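Local coordinates for DNA replication and repair protein RecF (Caldanaerobacter subterraneus subsp. tengcongensis, PDB 5Z69), which binds ATP and probably single-stranded DNA as a recombination mediator of the RecFOR pathway of DNA repair, at residues Ala49-Ser54 / Phe120-Phe125; Gly314-Leu319 / Glu341-Phe346. All coordinates share one frame; numbering follows the deposited sequence. Where two conformers were deposited one is given.

Contact 1. Residues Ala49-Ser54 / Phe120-Phe125; sequences AIRLLS and FLTVIF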
loop_
_atom_site.group_PDB
_atom_site.type_symbol
_atom_site.label_atom_id
_atom_site.label_comp_id
_atom_site.label_asym_id
_atom_site.label_seq_id
_atom_site.Cartn_x
_atom_site.Cartn_y
_atom_site.Cartn_z
ATOM N N ALA A 49 -6.039 34.158 -8.710
ATOM C CA ALA A 49 -6.748 35.146 -7.897
ATOM C C ALA A 49 -8.200 34.716 -7.660
ATOM O O ALA A 49 -8.731 34.854 -6.559
ATOM C CB ALA A 49 -6.689 36.524 -8.560
ATOM N N ILE A 50 -8.846 34.186 -8.687
ATOM C CA ILE A 50 -10.220 33.719 -8.528
ATOM C C ILE A 50 -10.296 32.512 -7.595
ATOM O O ILE A 50 -11.132 32.478 -6.699
ATOM C CB ILE A 50 -10.845 33.373 -9.876
ATOM C CG1 ILE A 50 -10.905 34.639 -10.720
ATOM C CG2 ILE A 50 -12.246 32.794 -9.670
ATOM C CD1 ILE A 50 -11.055 34.396 -12.199
ATOM N N ARG A 51 -9.405 31.536 -7.778
ATOM C CA ARG A 51 -9.384 30.336 -6.938
ATOM C C ARG A 51 -9.027 30.637 -5.478
ATOM O O ARG A 51 -9.447 29.923 -4.555
ATOM C CB ARG A 51 -8.399 29.325 -7.529
ATOM C CG ARG A 51 -8.246 28.032 -6.742
ATOM C CD ARG A 51 -9.504 27.186 -6.724
ATOM N NE ARG A 51 -9.216 25.865 -6.162
ATOM C CZ ARG A 51 -10.123 24.982 -5.753
ATOM N NH1 ARG A 51 -11.423 25.246 -5.848
ATOM N NH2 ARG A 51 -9.720 23.819 -5.246
ATOM N N LEU A 52 -8.262 31.705 -5.266
ATOM C CA LEU A 52 -7.940 32.182 -3.919
ATOM C C LEU A 52 -9.189 32.464 -3.068
ATOM O O LEU A 52 -9.210 32.214 -1.852
ATOM C CB LEU A 52 -7.083 33.453 -4.018
ATOM C CG LEU A 52 -6.759 34.203 -2.719
ATOM C CD1 LEU A 52 -5.598 33.478 -2.015
ATOM C CD2 LEU A 52 -6.408 35.678 -2.998
ATOM N N LEU A 53 -10.218 33.025 -3.710
ATOM C CA LEU A 53 -11.492 33.353 -3.053
ATOM C C LEU A 53 -12.221 32.089 -2.579
ATOM O O LEU A 53 -13.043 32.161 -1.666
ATOM C CB LEU A 53 -12.416 34.180 -3.992
ATOM C CG LEU A 53 -12.174 35.681 -4.245
ATOM C CD1 LEU A 53 -10.796 35.807 -4.599
ATOM C CD2 LEU A 53 -12.932 36.195 -5.435
ATOM N N SER A 54 -11.905 30.935 -3.173
ATOM C CA SER A 54 -12.496 29.656 -2.754
ATOM C C SER A 54 -11.690 28.967 -1.658
ATOM O O SER A 54 -12.240 28.438 -0.695
ATOM C CB SER A 54 -12.607 28.682 -3.935
ATOM O OG SER A 54 -13.558 29.090 -4.887
ATOM N N PHE A 120 -17.551 30.489 -1.659
ATOM C CA PHE A 120 -17.485 30.559 -3.126
ATOM C C PHE A 120 -16.908 29.254 -3.648
ATOM O O PHE A 120 -15.727 28.965 -3.425
ATOM C CB PHE A 120 -16.618 31.742 -3.565
ATOM C CG PHE A 120 -16.359 31.817 -5.057
ATOM C CD1 PHE A 120 -17.410 31.829 -5.966
ATOM C CD2 PHE A 120 -15.063 31.950 -5.541
ATOM C CE1 PHE A 120 -17.177 31.930 -7.336
ATOM C CE2 PHE A 120 -14.818 32.063 -6.917
ATOM C CZ PHE A 120 -15.882 32.030 -7.816
ATOM N N LEU A 121 -17.721 28.453 -4.336
ATOM C CA LEU A 121 -17.238 27.136 -4.816
ATOM C C LEU A 121 -16.748 27.173 -6.251
ATOM O O LEU A 121 -17.452 27.633 -7.154
ATOM C CB LEU A 121 -18.338 26.073 -4.715
ATOM C CG LEU A 121 -18.907 25.875 -3.312
ATOM C CD1 LEU A 121 -20.149 25.009 -3.326
ATOM C CD2 LEU A 121 -17.805 25.232 -2.482
ATOM N N THR A 122 -15.536 26.668 -6.445
ATOM C CA THR A 122 -14.949 26.509 -7.761
ATOM C C THR A 122 -14.407 25.086 -7.899
ATOM O O THR A 122 -14.150 24.418 -6.907
ATOM C CB THR A 122 -13.764 27.487 -8.001
ATOM O OG1 THR A 122 -12.890 27.417 -6.875
ATOM C CG2 THR A 122 -14.239 28.945 -8.196
ATOM N N VAL A 123 -14.256 24.626 -9.133
ATOM C CA VAL A 123 -13.421 23.462 -9.427
ATOM C C VAL A 123 -12.451 23.903 -10.503
ATOM O O VAL A 123 -12.866 24.497 -11.497
ATOM C CB VAL A 123 -14.240 22.256 -9.918
ATOM C CG1 VAL A 123 -13.313 21.060 -10.242
ATOM C CG2 VAL A 123 -15.276 21.887 -8.875
ATOM N N ILE A 124 -11.167 23.643 -10.299
ATOM C CA ILE A 124 -10.172 24.103 -11.252
ATOM C C ILE A 124 -9.543 22.900 -11.932
ATOM O O ILE A 124 -9.123 21.960 -11.270
ATOM C CB ILE A 124 -9.083 24.982 -10.576
ATOM C CG1 ILE A 124 -7.983 25.335 -11.574
ATOM C CG2 ILE A 124 -8.511 24.308 -9.316
ATOM C CD1 ILE A 124 -7.298 26.657 -11.256
ATOM N N PHE A 125 -9.522 22.943 -13.260
ATOM C CA PHE A 125 -8.954 21.888 -14.088
ATOM C C PHE A 125 -7.678 22.458 -14.650
ATOM O O PHE A 125 -7.699 23.531 -15.230
ATOM C CB PHE A 125 -9.892 21.480 -15.235
ATOM C CG PHE A 125 -11.239 20.964 -14.795
ATOM C CD1 PHE A 125 -12.235 21.838 -14.353
ATOM C CD2 PHE A 125 -11.528 19.603 -14.864
ATOM C CE1 PHE A 125 -13.489 21.347 -13.969
ATOM C CE2 PHE A 125 -12.774 19.111 -14.479
ATOM C CZ PHE A 125 -13.751 19.981 -14.030
HETATM O O HOH W 1 -14.920 30.462 -0.398
#
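Ser54, Thr122 and Arg51 form a short chain of hydrogen bonds between the helix and the start of strand 122-125 with the loop before it. Ser54 OG donates to Phe120 O at 2.6 Å. It reaches this oxygen from above the carbonyl plane, 46° out of it. Thr122 OG1 donates in turn to Ser54 OG at 2.7 Å. The same Thr122 OG1 accepts a bond from Arg51 NH1 at 2.8 Å, with the oxygen almost exactly in the guanidinium plane. Each hydroxyl thus gives one bond and takes one. Arg51 leaves the helix with CG anti to the backbone N and then bends at chi2 (66°), which brings the guanidinium up to Thr122. Ile124 CG2 lies over one face of that group, 3.6 Å from Arg51 NE.

Apolar packing centres on the Phe120 ring. Ile50 CG2 touches Phe120 CE2, and Leu53 CB meets Phe120 CD2 at 3.8 Å. Ile50 O lies at the ring edge. One water lies within hydrogen-bonding distance of Leu53 O and accepts from Phe120 N at 2.9 Å.

Segment 49-54 lies on helix 43-55, whose first residues, Lys43 and Ser44, belong to the predicted ATP-binding site. Strand 122-125 is an outermost strand, within this chain, of the mixed sheet and pairs with 318-321. Leu320 of that neighbour also touches Ile50, Arg51 and Thr122. The Val123 side chain touches helix 291-313.

Contact 2. Residues Gly314-Leu319 / Glu341-Phe346; sequences GEKPVL and EGFQSF
The Phe343 ring lies between Leu319 and Lys316, one on each face. Leu319 CD2 sits 3.6 Å from the ring centroid in a CH-pi contact, displaced toward the rim. Leu319 CD1 adds a contact with Phe343 CD1 at 3.4 Å. On the opposite face the Lys316 side chain lies over the ring, the two side chains crossing at about a right angle. Its CD makes a CH-pi contact. Bends at chi3 (-70°) and chi4 (-68°) fold the chain back, and NZ stands over the same face in a cation-pi interaction, 4.0 Å from the centroid. Lys316 NZ also forms a salt bridge with Glu310, so its charge has two partners. Pro317 O lies at the ring edge, near its plane.

Val318 and Gln344 lie side by side and point the same way, with Val318 CG2 3.5 Å from Gln344 OE1. That oxygen accepts a bond from Leu10 N. Val318 CG1 meets the edge of the Phe346 ring at CE2, 3.6 Å away.

The two backbones are joined by two hydrogen bonds. Leu319 N donates to Gln344 O at 3.0 Å, and Phe346 N donates to Leu319 O at 2.8 Å. One water extends the ladder, joining Pro317 O to Gln344 N before the strands draw together.

Leu319 and Ser345 form a parallel bridge with both side chains on one sheet face. The bridge belongs to the neighbouring parallel strands 318-321 and 345-349, part of the mixed core sheet of a P-loop ATPase head of the RecF/SMC type.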
loop_
_atom_site.group_PDB
_atom_site.type_symbol
_atom_site.label_atom_id
_atom_site.label_comp_id
_atom_site.label_asym_id
_atom_site.label_seq_id
_atom_site.Cartn_x
_atom_site.Cartn_y
_atom_site.Cartn_z
ATOM N N GLY A 314 -25.357 20.819 -2.889
ATOM C CA GLY A 314 -26.543 21.366 -3.539
ATOM C C GLY A 314 -26.303 22.693 -4.252
ATOM O O GLY A 314 -27.246 23.370 -4.656
ATOM N N GLU A 315 -25.034 23.073 -4.403
ATOM C CA GLU A 315 -24.669 24.253 -5.167
ATOM C C GLU A 315 -24.035 23.877 -6.499
ATOM O O GLU A 315 -23.406 22.823 -6.634
ATOM C CB GLU A 315 -23.685 25.131 -4.363
ATOM C CG GLU A 315 -24.178 25.567 -2.988
ATOM C CD GLU A 315 -24.651 27.026 -2.947
ATOM O OE1 GLU A 315 -24.965 27.502 -1.831
ATOM O OE2 GLU A 315 -24.727 27.704 -4.010
ATOM N N LYS A 316 -24.173 24.747 -7.487
ATOM C CA LYS A 316 -23.421 24.571 -8.726
ATOM C C LYS A 316 -22.225 25.528 -8.757
ATOM O O LYS A 316 -22.400 26.767 -8.714
ATOM C CB LYS A 316 -24.314 24.797 -9.948
ATOM C CG LYS A 316 -23.604 24.615 -11.284
ATOM C CD LYS A 316 -24.557 24.782 -12.482
ATOM C CE LYS A 316 -25.546 23.649 -12.597
ATOM N NZ LYS A 316 -24.850 22.376 -12.970
ATOM N N PRO A 317 -21.013 24.967 -8.829
ATOM C CA PRO A 317 -19.785 25.764 -8.714
ATOM C C PRO A 317 -19.407 26.478 -9.986
ATOM O O PRO A 317 -19.953 26.192 -11.057
ATOM C CB PRO A 317 -18.721 24.718 -8.386
ATOM C CG PRO A 317 -19.222 23.488 -9.056
ATOM C CD PRO A 317 -20.714 23.518 -8.866
ATOM N N VAL A 318 -18.469 27.408 -9.855
ATOM C CA VAL A 318 -17.857 28.046 -10.999
ATOM C C VAL A 318 -16.725 27.152 -11.498
ATOM O O VAL A 318 -16.021 26.549 -10.701
ATOM C CB VAL A 318 -17.327 29.454 -10.637
ATOM C CG1 VAL A 318 -16.457 29.968 -11.757
ATOM C CG2 VAL A 318 -18.529 30.420 -10.344
ATOM N N LEU A 319 -16.537 27.077 -12.809
ATOM C CA LEU A 319 -15.515 26.204 -13.366
ATOM C C LEU A 319 -14.305 27.025 -13.834
ATOM O O LEU A 319 -14.457 28.016 -14.555
ATOM C CB LEU A 319 -16.120 25.358 -14.512
ATOM C CG LEU A 319 -16.820 24.046 -14.131
ATOM C CD1 LEU A 319 -17.532 24.096 -12.805
ATOM C CD2 LEU A 319 -17.767 23.571 -15.226
ATOM N N GLU A 341 -22.193 23.816 -20.092
ATOM C CA GLU A 341 -23.402 24.553 -20.444
ATOM C C GLU A 341 -23.977 25.423 -19.342
ATOM O O GLU A 341 -23.954 26.652 -19.448
ATOM C CB GLU A 341 -24.483 23.587 -20.927
ATOM C CG GLU A 341 -24.658 23.597 -22.432
ATOM C CD GLU A 341 -25.885 22.820 -22.894
ATOM O OE1 GLU A 341 -26.474 23.213 -23.924
ATOM O OE2 GLU A 341 -26.258 21.821 -22.237
ATOM N N GLY A 342 -24.494 24.818 -18.285
ATOM C CA GLY A 342 -25.155 25.636 -17.274
ATOM C C GLY A 342 -24.233 26.258 -16.220
ATOM O O GLY A 342 -24.706 26.740 -15.191
ATOM N N PHE A 343 -22.925 26.239 -16.460
ATOM C CA PHE A 343 -21.947 26.824 -15.514
ATOM C C PHE A 343 -21.439 28.197 -15.946
ATOM O O PHE A 343 -21.347 28.487 -17.137
ATOM C CB PHE A 343 -20.706 25.916 -15.354
ATOM C CG PHE A 343 -21.000 24.540 -14.844
ATOM C CD1 PHE A 343 -20.836 24.234 -13.498
ATOM C CD2 PHE A 343 -21.396 23.529 -15.724
ATOM C CE1 PHE A 343 -21.087 22.970 -13.030
ATOM C CE2 PHE A 343 -21.648 22.260 -15.270
ATOM C CZ PHE A 343 -21.499 21.964 -13.921
ATOM N N GLN A 344 -21.056 29.038 -14.989
ATOM C CA GLN A 344 -20.113 30.089 -15.342
ATOM C C GLN A 344 -18.733 29.417 -15.407
ATOM O O GLN A 344 -18.378 28.657 -14.512
ATOM C CB GLN A 344 -20.105 31.241 -14.332
ATOM C CG GLN A 344 -19.168 32.374 -14.735
ATOM C CD GLN A 344 -19.018 33.438 -13.653
ATOM O OE1 GLN A 344 -18.868 33.120 -12.471
ATOM N NE2 GLN A 344 -19.045 34.701 -14.058
ATOM N N SER A 345 -17.976 29.660 -16.476
ATOM C CA SER A 345 -16.629 29.100 -16.567
ATOM C C SER A 345 -15.615 30.164 -16.947
ATOM O O SER A 345 -15.953 31.176 -17.545
ATOM C CB SER A 345 -16.570 27.935 -17.589
ATOM O OG SER A 345 -17.024 28.368 -18.865
ATOM N N PHE A 346 -14.367 29.919 -16.564
ATOM C CA PHE A 346 -13.260 30.784 -16.908
ATOM C C PHE A 346 -12.265 29.917 -17.633
ATOM O O PHE A 346 -11.741 28.964 -17.065
ATOM C CB PHE A 346 -12.658 31.445 -15.652
ATOM C CG PHE A 346 -13.583 32.452 -15.010
ATOM C CD1 PHE A 346 -13.471 33.804 -15.310
ATOM C CD2 PHE A 346 -14.583 32.036 -14.132
ATOM C CE1 PHE A 346 -14.352 34.733 -14.740
ATOM C CE2 PHE A 346 -15.479 32.954 -13.567
ATOM C CZ PHE A 346 -15.364 34.306 -13.875
HETATM O O HOH W 2 -21.564 28.222 -12.194
#

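From the N terminus, the first of the four segments lies on helix 43-55. The chain then runs through strands and loops, with almost no helix, before returning as strand 122-125, where contact 1 closes. Contact 2 opens much later, after helix 291-313, and closes a shorter excursion through two short helices between strands 318-321 and 345-349. The two contacts follow in series, neither nested nor crossed. The centres of contact 1 and contact 2 are about 11 Å apart, and the two touch. Strand 122-125 lies beside 318-321, and Leu121 O and Val123 N probably hydrogen-bond to Val318. Phe120 also packs on Val318. Contact 1 joins a helix to the sheet's outer strand, and contact 2 joins the next two strands inward.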